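Polycyclic ketone monooxygenase (Myceliophthora thermophila, PDB 5MQ6) uses FAD and NADPH to insert one oxygen atom next to a ketone carbonyl, turning ketones, polycyclic ones especially, into esters or lactones. Local coordinates at residues 232-237 against 453-458. Numbering follows the deposited sequence.
Sequences PKIPGL and DAANPS. With NDP (NADPH dihydro-nicotinamide-adenine-dinucleotide phosphate), chain C.
P235 O, in the type II beta turn from I234 to L237, accepts the amide N-H of A455 on strand 454-456, an edge strand of a three-stranded antiparallel sheet. A455 N lies 2.8 Å from P235 O, with 165° at the hydrogen. The CA-H of A454 also leans on that oxygen. The turn closes itself through L237 N and I234 O, 3.0 Å apart. On its other edge the strand pairs with 459-462, where D453 and A454 both face V461 in a classic beta bulge.

Side chains close in around the central bond. I234 holds CG2 anti to its backbone N, which lays this methyl branch on the peptide between A454 and A455, with CG2 to A454 C at 3.5 Å. A455 points its methyl into the turn: CB lies 3.7 Å from L237 CA and 4.0 Å from L237 CD1, although the leucine's own CB heads away from the strand. The pyrrolidine of P235 brings CD to 3.5 Å from D453 O, while D453 CB points away from the turn and its OD1 forms a salt bridge with K450 NZ. G236, at a positive phi of 79°, passes close to the strand, its O 3.6 Å from A455 O.

The contact borders the NADPH pocket: I234 packs on V452, whose amide binds the dinucleotide, and P232 meets the adenine, its CB 3.6 Å from NDP N6A.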
loop_
_atom_site.group_PDB
_atom_site.type_symbol
_atom_site.label_atom_id
_atom_site.label_comp_id
_atom_site.label_asym_id
_atom_site.label_seq_id
_atom_site.Cartn_x
_atom_site.Cartn_y
_atom_site.Cartn_z
ATOM N N PRO A 232 -17.990 -3.033 0.909
ATOM C CA PRO A 232 -18.828 -2.512 1.981
ATOM C C PRO A 232 -19.958 -3.483 2.265
ATOM O O PRO A 232 -20.359 -4.212 1.361
ATOM C CB PRO A 232 -19.371 -1.215 1.397
ATOM C CG PRO A 232 -19.248 -1.373 -0.092
ATOM C CD PRO A 232 -18.307 -2.450 -0.419
ATOM N N LYS A 233 -20.453 -3.479 3.501
ATOM C CA LYS A 233 -21.589 -4.305 3.896
ATOM C C LYS A 233 -22.842 -3.637 3.341
ATOM O O LYS A 233 -23.585 -3.041 4.106
ATOM C CB LYS A 233 -21.745 -4.369 5.417
ATOM C CG LYS A 233 -20.551 -4.834 6.209
ATOM C CD LYS A 233 -20.520 -6.325 6.364
ATOM C CE LYS A 233 -19.256 -6.662 7.148
ATOM N NZ LYS A 233 -19.170 -6.131 8.562
ATOM N N ILE A 234 -23.071 -3.702 2.036
ATOM C CA ILE A 234 -24.279 -3.083 1.482
ATOM C C ILE A 234 -25.419 -4.108 1.550
ATOM O O ILE A 234 -25.380 -5.092 0.811
ATOM C CB ILE A 234 -24.083 -2.652 0.022
ATOM C CG1 ILE A 234 -23.040 -1.490 -0.081
ATOM C CG2 ILE A 234 -25.446 -2.248 -0.628
ATOM C CD1 ILE A 234 -22.620 -1.188 -1.526
ATOM N N PRO A 235 -26.461 -3.857 2.368
ATOM C CA PRO A 235 -27.576 -4.831 2.486
ATOM C C PRO A 235 -28.065 -5.346 1.150
ATOM O O PRO A 235 -28.351 -4.550 0.251
ATOM C CB PRO A 235 -28.663 -4.006 3.166
ATOM C CG PRO A 235 -27.873 -3.170 4.068
ATOM C CD PRO A 235 -26.727 -2.696 3.222
ATOM N N GLY A 236 -28.107 -6.663 1.007
ATOM C CA GLY A 236 -28.661 -7.287 -0.182
ATOM C C GLY A 236 -27.752 -7.288 -1.365
ATOM O O GLY A 236 -28.195 -7.571 -2.483
ATOM N N LEU A 237 -26.467 -6.995 -1.164
ATOM C CA LEU A 237 -25.507 -6.968 -2.300
ATOM C C LEU A 237 -25.324 -8.354 -2.938
ATOM O O LEU A 237 -25.183 -8.514 -4.158
ATOM C CB LEU A 237 -24.154 -6.375 -1.862
ATOM C CG LEU A 237 -23.121 -6.053 -2.966
ATOM C CD1 LEU A 237 -23.631 -5.067 -4.041
ATOM C CD2 LEU A 237 -21.798 -5.554 -2.341
ATOM N N ASP A 453 -27.102 2.620 -0.238
ATOM C CA ASP A 453 -28.060 2.235 0.793
ATOM C C ASP A 453 -28.280 0.740 0.884
ATOM O O ASP A 453 -28.314 0.143 1.973
ATOM C CB ASP A 453 -29.394 2.923 0.500
ATOM C CG ASP A 453 -29.433 4.376 0.988
ATOM O OD1 ASP A 453 -28.708 4.681 1.992
ATOM O OD2 ASP A 453 -30.222 5.190 0.383
ATOM N N ALA A 454 -28.480 0.148 -0.276
ATOM C CA ALA A 454 -28.864 -1.227 -0.357
ATOM C C ALA A 454 -28.659 -1.646 -1.788
ATOM O O ALA A 454 -28.403 -0.799 -2.668
ATOM C CB ALA A 454 -30.341 -1.370 0.051
ATOM N N ALA A 455 -28.744 -2.947 -2.022
ATOM C CA ALA A 455 -28.824 -3.472 -3.375
ATOM C C ALA A 455 -29.989 -4.393 -3.496
ATOM O O ALA A 455 -30.531 -4.846 -2.485
ATOM C CB ALA A 455 -27.573 -4.246 -3.737
ATOM N N ASN A 456 -30.326 -4.683 -4.732
ATOM C CA ASN A 456 -31.312 -5.682 -5.034
ATOM C C ASN A 456 -30.994 -6.322 -6.382
ATOM O O ASN A 456 -30.034 -5.945 -7.064
ATOM C CB ASN A 456 -32.735 -5.147 -4.906
ATOM C CG ASN A 456 -33.031 -3.953 -5.778
ATOM O OD1 ASN A 456 -32.819 -3.944 -6.992
ATOM N ND2 ASN A 456 -33.604 -2.956 -5.160
ATOM N N PRO A 457 -31.792 -7.289 -6.790
ATOM C CA PRO A 457 -31.485 -8.032 -7.991
ATOM C C PRO A 457 -31.177 -7.275 -9.230
ATOM O O PRO A 457 -30.374 -7.756 -9.986
ATOM C CB PRO A 457 -32.726 -8.885 -8.172
ATOM C CG PRO A 457 -33.024 -9.254 -6.777
ATOM C CD PRO A 457 -32.721 -8.047 -5.946
ATOM N N SER A 458 -31.814 -6.144 -9.460
ATOM C CA SER A 458 -31.554 -5.391 -10.677
ATOM C C SER A 458 -30.568 -4.244 -10.470
ATOM O O SER A 458 -30.015 -3.741 -11.433
ATOM C CB SER A 458 -32.871 -4.889 -11.305
ATOM O OG SER A 458 -33.442 -3.770 -10.621
HETATM P PA NDP C . -9.915 3.211 -1.901
HETATM O O1A NDP C . -10.104 2.483 -0.525
HETATM O O2A NDP C . -8.955 4.357 -2.098
HETATM O O5B NDP C . -11.387 3.588 -2.421
HETATM C C5B NDP C . -12.534 2.814 -2.136
HETATM C C4B NDP C . -13.681 3.704 -2.570
HETATM O O4B NDP C . -14.946 3.042 -2.306
HETATM C C3B NDP C . -13.670 5.038 -1.818
HETATM O O3B NDP C . -13.826 6.112 -2.765
HETATM C C2B NDP C . -14.830 4.835 -0.868
HETATM O O2B NDP C . -15.437 6.069 -0.388
HETATM C C1B NDP C . -15.772 3.976 -1.681
HETATM N N9A NDP C . -16.764 3.332 -0.818
HETATM C C8A NDP C . -16.553 2.569 0.304
HETATM N N7A NDP C . -17.722 2.181 0.850
HETATM C C5A NDP C . -18.665 2.729 0.043
HETATM C C6A NDP C . -20.122 2.746 0.057
HETATM N N6A NDP C . -20.739 2.093 1.034
HETATM N N1A NDP C . -20.753 3.417 -0.930
HETATM C C2A NDP C . -20.106 4.097 -1.929
HETATM N N3A NDP C . -18.767 4.157 -2.017
HETATM C C4A NDP C . -18.042 3.490 -1.051
HETATM O O3 NDP C . -9.477 2.154 -3.013
HETATM P PN NDP C . -8.717 2.343 -4.459
HETATM O O1N NDP C . -8.653 0.900 -5.055
HETATM O O2N NDP C . -9.387 3.399 -5.309
HETATM O O5D NDP C . -7.229 2.862 -4.088
HETATM C C5D NDP C . -6.463 2.100 -3.094
HETATM C C4D NDP C . -4.996 2.488 -3.111
HETATM O O4D NDP C . -4.357 2.021 -4.321
HETATM C C3D NDP C . -4.858 4.005 -3.263
HETATM O O3D NDP C . -5.298 4.830 -2.118
HETATM C C2D NDP C . -3.425 4.138 -3.821
HETATM O O2D NDP C . -2.425 3.956 -2.766
HETATM C C1D NDP C . -3.446 3.043 -4.887
HETATM P P2B NDP C . -14.882 6.739 0.981
HETATM O O1X NDP C . -14.767 5.567 1.966
HETATM O O2X NDP C . -15.937 7.694 1.499
HETATM O O3X NDP C . -13.613 7.520 0.613
#